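Local coordinates for protein 4-hydroxy-3-methylbut-2-enyl diphosphate reductase (Aquifex aeolicus, PDB 3DNF) that catalyses the last step of the non-mevalonate isoprenoid pathway, reductively converting (E)-4-hydroxy-3-methylbut-2-enyl diphosphate into isopentenyl and dimethylallyl diphosphate with an iron-sulfur cluster, at residues Glu8-Cys13 with Gly259-Ala264; Ile41-Glu46 with Asp268-Gln273; Met213-Gly218 with Pro236-Ile241; Glu242-Leu247 with Glu272-Arg277. All blocks are in the same frame, centred on the assembly; numbering follows the deposited sequence. Where two conformers were deposited one is given.

Contact 1. Residues Glu8-Cys13 with Gly259-Ala264; sequences EHAGFC and GISAGA. With F3S (Fe3-s4 cluster), chain E.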
loop_
_atom_site.group_PDB
_atom_site.type_symbol
_atom_site.label_atom_id
_atom_site.label_comp_id
_atom_site.label_asym_id
_atom_site.label_seq_id
_atom_site.Cartn_x
_atom_site.Cartn_y
_atom_site.Cartn_z
ATOM N N GLU B 8 -29.533 0.535 12.476
ATOM C CA GLU B 8 -28.424 0.129 13.308
ATOM C C GLU B 8 -27.241 1.087 13.115
ATOM O O GLU B 8 -26.946 1.506 11.988
ATOM C CB GLU B 8 -28.017 -1.296 12.983
ATOM C CG GLU B 8 -27.383 -1.993 14.156
ATOM C CD GLU B 8 -26.696 -3.288 13.766
ATOM O OE1 GLU B 8 -26.982 -3.804 12.663
ATOM O OE2 GLU B 8 -25.861 -3.782 14.564
ATOM N N HIS B 9 -26.594 1.453 14.222
ATOM C CA HIS B 9 -25.449 2.389 14.219
ATOM C C HIS B 9 -25.807 3.875 14.011
ATOM O O HIS B 9 -24.892 4.702 13.903
ATOM C CB HIS B 9 -24.346 1.970 13.227
ATOM C CG HIS B 9 -23.984 0.522 13.306
ATOM N ND1 HIS B 9 -23.396 -0.035 14.423
ATOM C CD2 HIS B 9 -24.149 -0.488 12.421
ATOM C CE1 HIS B 9 -23.219 -1.329 14.218
ATOM N NE2 HIS B 9 -23.658 -1.626 13.010
ATOM N N ALA B 10 -27.105 4.216 13.991
ATOM C CA ALA B 10 -27.512 5.629 13.966
ATOM C C ALA B 10 -26.856 6.373 15.147
ATOM O O ALA B 10 -26.865 5.879 16.285
ATOM C CB ALA B 10 -29.043 5.777 14.010
ATOM N N GLY B 11 -26.233 7.513 14.866
ATOM C CA GLY B 11 -25.780 8.398 15.931
ATOM C C GLY B 11 -24.370 8.114 16.368
ATOM O O GLY B 11 -23.524 7.719 15.546
ATOM N N PHE B 12 -24.118 8.327 17.675
ATOM C CA PHE B 12 -22.765 8.289 18.261
ATOM C C PHE B 12 -22.116 6.932 18.036
ATOM O O PHE B 12 -22.744 5.881 18.190
ATOM C CB PHE B 12 -22.782 8.475 19.808
ATOM C CG PHE B 12 -23.161 9.853 20.302
ATOM C CD1 PHE B 12 -23.279 10.943 19.446
ATOM C CD2 PHE B 12 -23.367 10.050 21.676
ATOM C CE1 PHE B 12 -23.619 12.206 19.939
ATOM C CE2 PHE B 12 -23.699 11.294 22.180
ATOM C CZ PHE B 12 -23.824 12.375 21.307
ATOM N N CYS B 13 -20.840 6.974 17.705
ATOM C CA CYS B 13 -20.008 5.784 17.682
ATOM C C CYS B 13 -19.714 5.299 19.102
ATOM O O CYS B 13 -19.943 6.001 20.104
ATOM C CB CYS B 13 -18.694 6.116 17.021
ATOM S SG CYS B 13 -17.919 7.406 17.954
ATOM N N GLY B 259 -37.905 4.824 8.007
ATOM C CA GLY B 259 -36.530 4.635 8.461
ATOM C C GLY B 259 -35.903 5.899 9.037
ATOM O O GLY B 259 -36.095 7.000 8.511
ATOM N N ILE B 260 -35.166 5.740 10.135
ATOM C CA ILE B 260 -34.436 6.850 10.751
ATOM C C ILE B 260 -32.974 6.487 10.950
ATOM O O ILE B 260 -32.638 5.424 11.506
ATOM C CB ILE B 260 -35.007 7.262 12.139
ATOM C CG1 ILE B 260 -36.483 7.660 12.045
ATOM C CG2 ILE B 260 -34.184 8.400 12.749
ATOM C CD1 ILE B 260 -37.130 7.917 13.407
ATOM N N SER B 261 -32.097 7.375 10.501
ATOM C CA SER B 261 -30.721 7.321 10.961
ATOM C C SER B 261 -30.232 8.695 11.350
ATOM O O SER B 261 -30.961 9.683 11.245
ATOM C CB SER B 261 -29.804 6.689 9.928
ATOM O OG SER B 261 -28.599 6.292 10.561
ATOM N N ALA B 262 -28.991 8.745 11.818
ATOM C CA ALA B 262 -28.398 9.988 12.301
ATOM C C ALA B 262 -26.905 9.939 12.125
ATOM O O ALA B 262 -26.314 8.854 12.186
ATOM C CB ALA B 262 -28.733 10.194 13.777
ATOM N N GLY B 263 -26.309 11.118 11.934
ATOM C CA GLY B 263 -24.853 11.302 11.857
ATOM C C GLY B 263 -24.151 11.070 13.201
ATOM O O GLY B 263 -24.795 10.851 14.227
ATOM N N ALA B 264 -22.827 11.119 13.168
ATOM C CA ALA B 264 -21.989 10.775 14.306
ATOM C C ALA B 264 -22.129 11.741 15.479
ATOM O O ALA B 264 -21.705 11.434 16.577
ATOM C CB ALA B 264 -20.533 10.693 13.879
HETATM FE FE1 F3S E . -14.339 5.148 15.986
HETATM FE FE3 F3S E . -13.619 5.750 18.529
HETATM FE FE4 F3S E . -15.542 6.747 17.352
HETATM S S1 F3S E . -12.265 5.676 16.701
HETATM S S2 F3S E . -15.672 6.820 15.186
HETATM S S3 F3S E . -15.507 4.646 17.885
HETATM S S4 F3S E . -14.536 7.813 18.965
HETATM O O HOH W 1 -27.101 4.029 10.262
HETATM O O HOH W 2 -19.969 9.620 17.424
#
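Ala10 turns its methyl onto the end of strand 257-262, where CB lies 3.5 Å from Ser261 OG and a little farther from the backbone N of Ala262. The methyls of Ala10 and Ala262 make a looser apolar contact (CB to CB 4.4 Å). Ser261 holds OG anti to its own backbone N (chi1 -162°), beside Ala10, and from there the hydroxyl donates to a water that in turn donates to Glu8 O. The amide N of Ala262, buried under Ala10, has no hydrogen-bond partner in the model. One direct hydrogen bond joins the backbones: Gly11 N donates to Ala262 O at 3.0 Å. Next to it Gly11 CA makes a CH-O contact of 3.1 Å with Gly263 O. The backbone angles of Gly11 would jam any CB against the preceding carbonyl oxygen, which accounts for glycine here. The CB of Phe12 points away from 259-264, yet the ring edge meets a carbonyl: CD1 is 3.3 Å from Ala264 O, near the ring plane. That same oxygen accepts from a second water at 2.6 Å, and this water takes the N-H of Cys13. Farther along, Cys13 places SG between its backbone N and carbonyl carbon (chi1 60°), 2.5 Å from the iron FE4 of the cluster. Arg199 of helix 195-206 holds Gly11 O. The arrangement is that of an open alpha/beta domain whose strand-end loops lead to the cluster and, probably, to the substrate site: one carries a cysteine ligand at the N-cap of helix 14-26, the other leads to Ser265, predicted to bind the substrate.

Contact 2. Residues Ile41-Glu46 with Asp268-Gln273; sequences IHNPQE and DWIIEQ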
loop_
_atom_site.group_PDB
_atom_site.type_symbol
_atom_site.label_atom_id
_atom_site.label_comp_id
_atom_site.label_asym_id
_atom_site.label_seq_id
_atom_site.Cartn_x
_atom_site.Cartn_y
_atom_site.Cartn_z
ATOM N N ILE B 41 -18.447 17.077 22.112
ATOM C CA ILE B 41 -18.778 16.803 20.707
ATOM C C ILE B 41 -19.237 18.101 20.072
ATOM O O ILE B 41 -19.619 19.047 20.790
ATOM C CB ILE B 41 -19.904 15.734 20.527
ATOM C CG1 ILE B 41 -21.194 16.107 21.288
ATOM C CG2 ILE B 41 -19.374 14.340 20.884
ATOM C CD1 ILE B 41 -22.429 15.530 20.645
ATOM N N HIS B 42 -19.222 18.174 18.732
ATOM C CA HIS B 42 -19.736 19.379 18.070
ATOM C C HIS B 42 -21.239 19.279 17.860
ATOM O O HIS B 42 -21.720 19.041 16.762
ATOM C CB HIS B 42 -18.979 19.701 16.779
ATOM C CG HIS B 42 -17.555 20.116 17.016
ATOM N ND1 HIS B 42 -17.105 20.570 18.244
ATOM C CD2 HIS B 42 -16.482 20.155 16.187
ATOM C CE1 HIS B 42 -15.817 20.856 18.165
ATOM N NE2 HIS B 42 -15.414 20.615 16.927
ATOM N N ASN B 43 -21.970 19.455 18.948
ATOM C CA ASN B 43 -23.404 19.489 18.955
ATOM C C ASN B 43 -23.784 20.353 20.128
ATOM O O ASN B 43 -23.649 19.914 21.295
ATOM C CB ASN B 43 -23.969 18.078 19.102
ATOM C CG ASN B 43 -25.477 18.034 18.984
ATOM O OD1 ASN B 43 -26.201 18.871 19.535
ATOM N ND2 ASN B 43 -25.965 17.048 18.246
ATOM N N PRO B 44 -24.185 21.604 19.849
ATOM C CA PRO B 44 -24.579 22.567 20.875
ATOM C C PRO B 44 -25.656 22.057 21.833
ATOM O O PRO B 44 -25.574 22.352 23.023
ATOM C CB PRO B 44 -25.105 23.759 20.050
ATOM C CG PRO B 44 -24.324 23.680 18.799
ATOM C CD PRO B 44 -24.259 22.211 18.497
ATOM N N GLN B 45 -26.652 21.315 21.337
ATOM C CA GLN B 45 -27.737 20.828 22.203
ATOM C C GLN B 45 -27.218 19.761 23.170
ATOM O O GLN B 45 -27.583 19.736 24.352
ATOM C CB GLN B 45 -28.868 20.230 21.369
ATOM C CG GLN B 45 -29.773 21.232 20.684
ATOM C CD GLN B 45 -31.035 20.567 20.182
ATOM O OE1 GLN B 45 -32.096 20.671 20.803
ATOM N NE2 GLN B 45 -30.915 19.837 19.079
ATOM N N GLU B 46 -26.355 18.882 22.682
ATOM C CA GLU B 46 -25.770 17.869 23.568
ATOM C C GLU B 46 -24.842 18.488 24.637
ATOM O O GLU B 46 -24.904 18.133 25.830
ATOM C CB GLU B 46 -25.073 16.771 22.764
ATOM C CG GLU B 46 -24.378 15.654 23.622
ATOM C CD GLU B 46 -25.361 14.715 24.332
ATOM O OE1 GLU B 46 -26.536 15.072 24.510
ATOM O OE2 GLU B 46 -24.931 13.612 24.721
ATOM N N ASP B 268 -28.761 9.991 21.179
ATOM C CA ASP B 268 -29.981 9.183 21.136
ATOM C C ASP B 268 -31.245 9.910 21.561
ATOM O O ASP B 268 -32.336 9.543 21.124
ATOM C CB ASP B 268 -29.807 7.953 22.017
ATOM C CG ASP B 268 -28.879 6.921 21.403
ATOM O OD1 ASP B 268 -28.573 7.033 20.188
ATOM O OD2 ASP B 268 -28.471 5.992 22.139
ATOM N N TRP B 269 -31.125 10.924 22.413
ATOM C CA TRP B 269 -32.328 11.636 22.853
ATOM C C TRP B 269 -32.938 12.475 21.739
ATOM O O TRP B 269 -34.154 12.704 21.728
ATOM C CB TRP B 269 -32.088 12.480 24.113
ATOM C CG TRP B 269 -31.149 13.614 23.958
ATOM C CD1 TRP B 269 -29.807 13.588 24.187
ATOM C CD2 TRP B 269 -31.467 14.963 23.581
ATOM N NE1 TRP B 269 -29.267 14.819 23.974
ATOM C CE2 TRP B 269 -30.254 15.688 23.598
ATOM C CE3 TRP B 269 -32.650 15.628 23.235
ATOM C CZ2 TRP B 269 -30.189 17.046 23.274
ATOM C CZ3 TRP B 269 -32.583 16.974 22.911
ATOM C CH2 TRP B 269 -31.363 17.674 22.942
ATOM N N ILE B 270 -32.099 12.933 20.811
ATOM C CA ILE B 270 -32.604 13.641 19.622
ATOM C C ILE B 270 -33.306 12.656 18.677
ATOM O O ILE B 270 -34.382 12.960 18.176
ATOM C CB ILE B 270 -31.515 14.490 18.911
ATOM C CG1 ILE B 270 -31.196 15.719 19.766
ATOM C CG2 ILE B 270 -31.983 14.927 17.496
ATOM C CD1 ILE B 270 -29.897 16.466 19.408
ATOM N N ILE B 271 -32.697 11.490 18.445
ATOM C CA ILE B 271 -33.331 10.432 17.644
ATOM C C ILE B 271 -34.703 10.009 18.201
ATOM O O ILE B 271 -35.644 9.763 17.438
ATOM C CB ILE B 271 -32.411 9.191 17.484
ATOM C CG1 ILE B 271 -31.044 9.586 16.911
ATOM C CG2 ILE B 271 -33.081 8.106 16.613
ATOM C CD1 ILE B 271 -30.001 8.448 16.974
ATOM N N GLU B 272 -34.819 9.936 19.523
ATOM C CA GLU B 272 -36.106 9.625 20.168
ATOM C C GLU B 272 -37.127 10.742 20.010
ATOM O O GLU B 272 -38.322 10.472 19.853
ATOM C CB GLU B 272 -35.917 9.278 21.650
ATOM C CG GLU B 272 -35.064 8.024 21.900
ATOM C CD GLU B 272 -35.574 6.789 21.150
ATOM O OE1 GLU B 272 -36.787 6.518 21.214
ATOM O OE2 GLU B 272 -34.756 6.103 20.493
ATOM N N GLN B 273 -36.656 11.988 20.054
ATOM C CA GLN B 273 -37.504 13.154 19.818
ATOM C C GLN B 273 -38.118 13.088 18.426
ATOM O O GLN B 273 -39.306 13.355 18.251
ATOM C CB GLN B 273 -36.708 14.449 19.964
ATOM C CG GLN B 273 -36.463 14.876 21.400
ATOM C CD GLN B 273 -36.033 16.324 21.527
ATOM O OE1 GLN B 273 -36.100 16.896 22.611
ATOM N NE2 GLN B 273 -35.580 16.923 20.425
#
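Trp269 has CG between its backbone N and carbonyl carbon (chi1 65°), which directs the indole to helix 44-53; Glu46, its CG anti to the backbone N and its chain bent at chi2 (71°), brings the carboxylate round to meet it. Trp269 NE1 donates to Glu46 OE1 at 2.8 Å in a nearly straight bond (165°). The oxygen lies in the indole plane, is met almost along its C-O axis, and the carboxylate is only modestly tilted against the ring. OE1 also forms a salt bridge with Arg49, so an N-H and a cation share it, which would probably favour the charged carboxylate. The contact joins the first turns of two helices, 44-53 and 268-281, and Asn43 is the N-cap of the former: its OD1 accepts from Glu46 N at 3.2 Å, while ND2 donates to Ser265 O beside the predicted substrate site to which His42 also belongs. At the benzo end of the indole, Gln45 OE1 lies 3.8 Å from Trp269 CH2 near the ring plane, its amide steeply inclined to the ring. Replacing Trp269 by a leucine would probably leave Glu46 OE1 without its in-plane donor and open a gap beside Gln45. Ile270 pushes CD1 against Gln45 NE2 (3.5 Å) and, more loosely, against Asn43 ND2, while its CG1 lies over the rim of one face of the neighbouring indole.

Contact 3. Residues Met213-Gly218 with Pro236-Ile241; sequences MIIIGG and PNTYHI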
loop_
_atom_site.group_PDB
_atom_site.type_symbol
_atom_site.label_atom_id
_atom_site.label_comp_id
_atom_site.label_asym_id
_atom_site.label_seq_id
_atom_site.Cartn_x
_atom_site.Cartn_y
_atom_site.Cartn_z
ATOM N N MET B 213 -37.134 7.857 4.360
ATOM C CA MET B 213 -35.903 7.873 5.134
ATOM C C MET B 213 -35.709 9.244 5.773
ATOM O O MET B 213 -35.769 10.269 5.092
ATOM C CB MET B 213 -34.714 7.526 4.228
ATOM C CG MET B 213 -34.436 6.035 4.095
ATOM S SD MET B 213 -34.089 5.235 5.696
ATOM C CE MET B 213 -32.482 5.888 6.167
ATOM N N ILE B 214 -35.491 9.249 7.089
ATOM C CA ILE B 214 -35.114 10.453 7.840
ATOM C C ILE B 214 -33.659 10.366 8.297
ATOM O O ILE B 214 -33.275 9.414 8.978
ATOM C CB ILE B 214 -36.026 10.684 9.087
ATOM C CG1 ILE B 214 -37.517 10.687 8.707
ATOM C CG2 ILE B 214 -35.613 11.965 9.846
ATOM C CD1 ILE B 214 -37.942 11.735 7.648
ATOM N N ILE B 215 -32.863 11.361 7.913
ATOM C CA ILE B 215 -31.454 11.454 8.300
ATOM C C ILE B 215 -31.277 12.672 9.211
ATOM O O ILE B 215 -31.564 13.812 8.813
ATOM C CB ILE B 215 -30.508 11.536 7.050
ATOM C CG1 ILE B 215 -30.647 10.292 6.136
ATOM C CG2 ILE B 215 -29.060 11.819 7.461
ATOM C CD1 ILE B 215 -30.366 8.936 6.793
ATOM N N ILE B 216 -30.837 12.426 10.443
ATOM C CA ILE B 216 -30.717 13.488 11.439
ATOM C C ILE B 216 -29.245 13.914 11.614
ATOM O O ILE B 216 -28.334 13.081 11.577
ATOM C CB ILE B 216 -31.329 13.066 12.806
ATOM C CG1 ILE B 216 -32.746 12.533 12.634
ATOM C CG2 ILE B 216 -31.338 14.252 13.789
ATOM C CD1 ILE B 216 -33.173 11.611 13.762
ATOM N N GLY B 217 -29.024 15.219 11.787
ATOM C CA GLY B 217 -27.691 15.737 12.054
ATOM C C GLY B 217 -27.532 17.191 11.688
ATOM O O GLY B 217 -28.338 17.744 10.928
ATOM N N GLY B 218 -26.487 17.821 12.222
ATOM C CA GLY B 218 -26.187 19.211 11.879
ATOM C C GLY B 218 -25.839 19.296 10.405
ATOM O O GLY B 218 -25.250 18.356 9.864
ATOM N N PRO B 236 -35.815 8.357 -2.965
ATOM C CA PRO B 236 -36.068 9.816 -3.158
ATOM C C PRO B 236 -36.659 10.516 -1.918
ATOM O O PRO B 236 -36.403 11.696 -1.663
ATOM C CB PRO B 236 -37.075 9.825 -4.357
ATOM C CG PRO B 236 -37.657 8.460 -4.394
ATOM C CD PRO B 236 -36.542 7.530 -3.991
ATOM N N ASN B 237 -37.399 9.734 -1.104
ATOM C CA ASN B 237 -38.077 10.274 0.072
ATOM C C ASN B 237 -37.170 10.311 1.291
ATOM O O ASN B 237 -37.593 9.997 2.408
ATOM C CB ASN B 237 -39.358 9.486 0.352
ATOM C CG ASN B 237 -40.300 9.475 -0.832
ATOM O OD1 ASN B 237 -40.653 10.572 -1.343
ATOM N ND2 ASN B 237 -40.689 8.370 -1.262
ATOM N N THR B 238 -35.906 10.688 1.050
ATOM C CA THR B 238 -34.975 10.932 2.134
ATOM C C THR B 238 -35.027 12.444 2.438
ATOM O O THR B 238 -34.991 13.288 1.532
ATOM C CB THR B 238 -33.529 10.508 1.785
ATOM O OG1 THR B 238 -33.502 9.105 1.483
ATOM C CG2 THR B 238 -32.559 10.806 2.964
ATOM N N TYR B 239 -35.113 12.779 3.734
ATOM C CA TYR B 239 -35.128 14.162 4.156
ATOM C C TYR B 239 -34.094 14.284 5.230
ATOM O O TYR B 239 -34.044 13.456 6.142
ATOM C CB TYR B 239 -36.512 14.549 4.674
ATOM C CG TYR B 239 -37.608 14.348 3.640
ATOM C CD1 TYR B 239 -38.354 13.169 3.606
ATOM C CD2 TYR B 239 -37.880 15.327 2.681
ATOM C CE1 TYR B 239 -39.349 12.971 2.650
ATOM C CE2 TYR B 239 -38.874 15.144 1.724
ATOM C CZ TYR B 239 -39.608 13.963 1.713
ATOM O OH TYR B 239 -40.596 13.778 0.764
ATOM N N HIS B 240 -33.239 15.289 5.102
ATOM C CA HIS B 240 -32.283 15.579 6.160
ATOM C C HIS B 240 -32.848 16.643 7.110
ATOM O O HIS B 240 -33.398 17.648 6.660
ATOM C CB HIS B 240 -30.938 16.015 5.570
ATOM C CG HIS B 240 -30.022 16.628 6.578
ATOM N ND1 HIS B 240 -29.803 17.987 6.651
ATOM C CD2 HIS B 240 -29.312 16.078 7.592
ATOM C CE1 HIS B 240 -28.982 18.245 7.652
ATOM N NE2 HIS B 240 -28.670 17.105 8.237
ATOM N N ILE B 241 -32.738 16.411 8.421
ATOM C CA ILE B 241 -33.243 17.365 9.423
ATOM C C ILE B 241 -32.288 17.504 10.618
ATOM O O ILE B 241 -31.554 16.570 10.934
ATOM C CB ILE B 241 -34.668 16.998 9.940
ATOM C CG1 ILE B 241 -34.678 15.617 10.602
ATOM C CG2 ILE B 241 -35.706 17.054 8.814
ATOM C CD1 ILE B 241 -35.836 15.406 11.559
#
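Met213 and Thr238 begin a run of parallel strand pairing that continues through Ile214 with Tyr239 and Ile215 with His240 to Ile216 with Ile241. Five backbone hydrogen bonds hold it. Met213 N donates to Asn237 O and Gly217 N to Ile241 O at the two ends; between them Tyr239 N reaches Met213 O, Ile215 N reaches Tyr239 O at 3.0 Å and 178°, and Ile241 N reaches Ile215 O. Thr238 CA adds a CH-O contact to Met213 O (3.1 Å). Side-chain packing divides by face. On the face of Ile214, Ile216, Tyr239 and Ile241, the CG2 of Ile214 meets CG1 of Ile241 at 3.8 Å, and Ile216 lies alongside Ile241, while Tyr239 stacks with Trp251; helix 268-281 packs here. On the other face, under helix 222-234, which links the strands in a beta-alpha-beta unit, Thr238 lies beside Met213, with OG1 3.4 Å from Met213 CB, and its CG2 touches Ile215 CG1 at 3.7 Å. Thr238 OG1 has its polar partners in Ser231 and Asn235 O. A side-chain bond closes the far end: His240, with CG anti to the backbone N (chi1 167°), sends NE2 to Gly217 O at 2.8 Å, a weak bond (127°). A leucine in place of His240 would probably leave Gly217 O without this weak donor and the glycine loop less tied to the edge strand. The chemistry implies a join carried by backbone amides, branched aliphatics and a tyrosine on one face, a polar-apolar mix on the other, and an imidazole linking edge strand 238-241 to the glycine loop toward Ser221.

Contact 4. Residues Glu242-Leu247 with Glu272-Arg277; sequences ETAEEL and EQVKSR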
loop_
_atom_site.group_PDB
_atom_site.type_symbol
_atom_site.label_atom_id
_atom_site.label_comp_id
_atom_site.label_asym_id
_atom_site.label_seq_id
_atom_site.Cartn_x
_atom_site.Cartn_y
_atom_site.Cartn_z
ATOM N N GLU B 242 -32.313 18.673 11.262
ATOM C CA GLU B 242 -31.525 18.927 12.474
ATOM C C GLU B 242 -32.367 18.761 13.745
ATOM O O GLU B 242 -31.838 18.430 14.814
ATOM C CB GLU B 242 -30.920 20.329 12.429
ATOM C CG GLU B 242 -29.718 20.455 11.515
ATOM C CD GLU B 242 -29.117 21.848 11.529
ATOM O OE1 GLU B 242 -29.878 22.832 11.685
ATOM O OE2 GLU B 242 -27.880 21.963 11.370
ATOM N N THR B 243 -33.673 18.989 13.614
ATOM C CA THR B 243 -34.611 18.927 14.732
ATOM C C THR B 243 -35.914 18.268 14.287
ATOM O O THR B 243 -36.296 18.365 13.111
ATOM C CB THR B 243 -34.914 20.363 15.289
ATOM O OG1 THR B 243 -33.687 20.994 15.682
ATOM C CG2 THR B 243 -35.831 20.317 16.510
ATOM N N ALA B 244 -36.594 17.609 15.225
ATOM C CA ALA B 244 -37.959 17.108 15.007
ATOM C C ALA B 244 -38.935 18.187 14.502
ATOM O O ALA B 244 -39.939 17.866 13.851
ATOM C CB ALA B 244 -38.495 16.463 16.276
ATOM N N GLU B 245 -38.634 19.453 14.808
ATOM C CA GLU B 245 -39.428 20.606 14.358
ATOM C C GLU B 245 -39.573 20.652 12.843
ATOM O O GLU B 245 -40.574 21.146 12.327
ATOM C CB GLU B 245 -38.804 21.927 14.831
ATOM C CG GLU B 245 -38.816 22.160 16.339
ATOM C CD GLU B 245 -40.203 22.058 16.956
ATOM O OE1 GLU B 245 -40.317 21.450 18.043
ATOM O OE2 GLU B 245 -41.175 22.577 16.364
ATOM N N GLU B 246 -38.571 20.132 12.142
ATOM C CA GLU B 246 -38.533 20.189 10.684
ATOM C C GLU B 246 -39.391 19.121 9.998
ATOM O O GLU B 246 -39.717 19.255 8.814
ATOM C CB GLU B 246 -37.090 20.128 10.196
ATOM C CG GLU B 246 -36.229 21.253 10.742
ATOM C CD GLU B 246 -34.762 21.065 10.438
ATOM O OE1 GLU B 246 -34.389 21.014 9.246
ATOM O OE2 GLU B 246 -33.976 20.974 11.396
ATOM N N LEU B 247 -39.763 18.081 10.745
ATOM C CA LEU B 247 -40.604 16.994 10.234
ATOM C C LEU B 247 -41.956 17.488 9.725
ATOM O O LEU B 247 -42.849 17.820 10.514
ATOM C CB LEU B 247 -40.822 15.919 11.306
ATOM C CG LEU B 247 -39.635 15.028 11.676
ATOM C CD1 LEU B 247 -39.877 14.291 12.997
ATOM C CD2 LEU B 247 -39.309 14.046 10.546
ATOM N N GLU B 272 -34.819 9.936 19.523
ATOM C CA GLU B 272 -36.106 9.625 20.168
ATOM C C GLU B 272 -37.127 10.742 20.010
ATOM O O GLU B 272 -38.322 10.472 19.853
ATOM C CB GLU B 272 -35.917 9.278 21.650
ATOM C CG GLU B 272 -35.064 8.024 21.900
ATOM C CD GLU B 272 -35.574 6.789 21.150
ATOM O OE1 GLU B 272 -36.787 6.518 21.214
ATOM O OE2 GLU B 272 -34.756 6.103 20.493
ATOM N N GLN B 273 -36.656 11.988 20.054
ATOM C CA GLN B 273 -37.504 13.154 19.818
ATOM C C GLN B 273 -38.118 13.088 18.426
ATOM O O GLN B 273 -39.306 13.355 18.251
ATOM C CB GLN B 273 -36.708 14.449 19.964
ATOM C CG GLN B 273 -36.463 14.876 21.400
ATOM C CD GLN B 273 -36.033 16.324 21.527
ATOM O OE1 GLN B 273 -36.100 16.896 22.611
ATOM N NE2 GLN B 273 -35.580 16.923 20.425
ATOM N N VAL B 274 -37.292 12.724 17.447
ATOM C CA VAL B 274 -37.731 12.561 16.067
ATOM C C VAL B 274 -38.719 11.388 15.912
ATOM O O VAL B 274 -39.787 11.542 15.302
ATOM C CB VAL B 274 -36.516 12.435 15.113
ATOM C CG1 VAL B 274 -36.951 11.996 13.698
ATOM C CG2 VAL B 274 -35.762 13.759 15.067
ATOM N N LYS B 275 -38.366 10.239 16.492
ATOM C CA LYS B 275 -39.200 9.041 16.452
ATOM C C LYS B 275 -40.603 9.290 17.005
ATOM O O LYS B 275 -41.590 8.922 16.371
ATOM C CB LYS B 275 -38.528 7.877 17.195
ATOM C CG LYS B 275 -39.366 6.604 17.296
ATOM C CD LYS B 275 -38.581 5.499 17.968
ATOM C CE LYS B 275 -39.429 4.264 18.122
ATOM N NZ LYS B 275 -38.588 3.059 17.914
ATOM N N SER B 276 -40.701 9.907 18.178
ATOM C CA SER B 276 -42.025 10.089 18.774
ATOM C C SER B 276 -42.818 11.257 18.178
ATOM O O SER B 276 -44.035 11.333 18.356
ATOM C CB SER B 276 -41.971 10.142 20.304
ATOM O OG SER B 276 -40.875 10.893 20.761
ATOM N N ARG B 277 -42.139 12.152 17.463
ATOM C CA ARG B 277 -42.841 13.177 16.681
ATOM C C ARG B 277 -43.431 12.538 15.425
ATOM O O ARG B 277 -44.545 12.879 15.018
ATOM C CB ARG B 277 -41.933 14.390 16.376
ATOM C CG ARG B 277 -42.431 15.407 15.315
ATOM C CD ARG B 277 -43.952 15.612 15.253
ATOM N NE ARG B 277 -44.430 16.798 15.954
ATOM C CZ ARG B 277 -45.555 17.441 15.655
ATOM N NH1 ARG B 277 -46.331 17.023 14.658
ATOM N NH2 ARG B 277 -45.906 18.513 16.353
HETATM O O HOH W 3 -34.957 17.164 17.740
#
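Leu247 and Ala244 reach helix 268-281 with their methyls, and no direct hydrogen bond crosses between the two segments. Leu247 CD1 comes within 3.6 Å of both Val274 O and Arg277 CG, and within 3.8 Å of Val274 CG1. Leu247 and Arg277 run antiparallel past one another, and the leucine CD1 lies on the arginine CG. Ala244 CB rests against the helix backbone, 3.8 Å from Gln273 O, and also meets Val274 CG2 and Arg277 CB. Val274 spreads its two methyls between these neighbours: CG1, anti to the backbone N (chi1 169°), serves Leu247, while CG2 meets Ala244. A water bridges the edge of the contact, accepting from Ala244 N at 3.0 Å and, weakly, from Gln273 NE2. Farther out, Glu246 folds back on its own loop. Its OE2 accepts from Glu242 N at 2.8 Å and from Thr243 N, both approaching the same face of the carboxylate, which probably steadies the turn that presents Ala244. Backbone bonds from Glu246 N to Thr243 O and Leu247 N to Ala244 O complete this 3-10 turn. On the helix side, Ser276 OG donates to Glu272 O, and the Arg277 guanidinium forms a salt bridge with Glu280. Leu247 and Val274 also pack on Ile241 and Ile214 of the sheet. The chemistry thus implies an apolar seam between the turn after strand 238-241 and helix 268-281, where methyl contacts, with one bridging water at the edge, do the joining and the charged groups mainly secure each side separately.

Overall arrangement
From the N terminus, the loop after strand 3-6 is met first, and contact 1 closes a span of 245 residues by bringing it onto the end of strand 257-262. Contact 2 opens next, at the start of helix 44-53, and ends on helix 268-281, so its long loop crosses that of contact 1. Contact 3 is nested within both, closing one beta-alpha-beta unit; contact 4 follows it in series, crosses contact 1 and finishes on the same helix as contact 2. Contacts 1 and 3 meet in one parallel sheet, through neighbouring strands 257-262 and 212-216. Helix 268-281 lies along this sheet, and its residues Ile270, Ile271 and Val274 connect all four contacts.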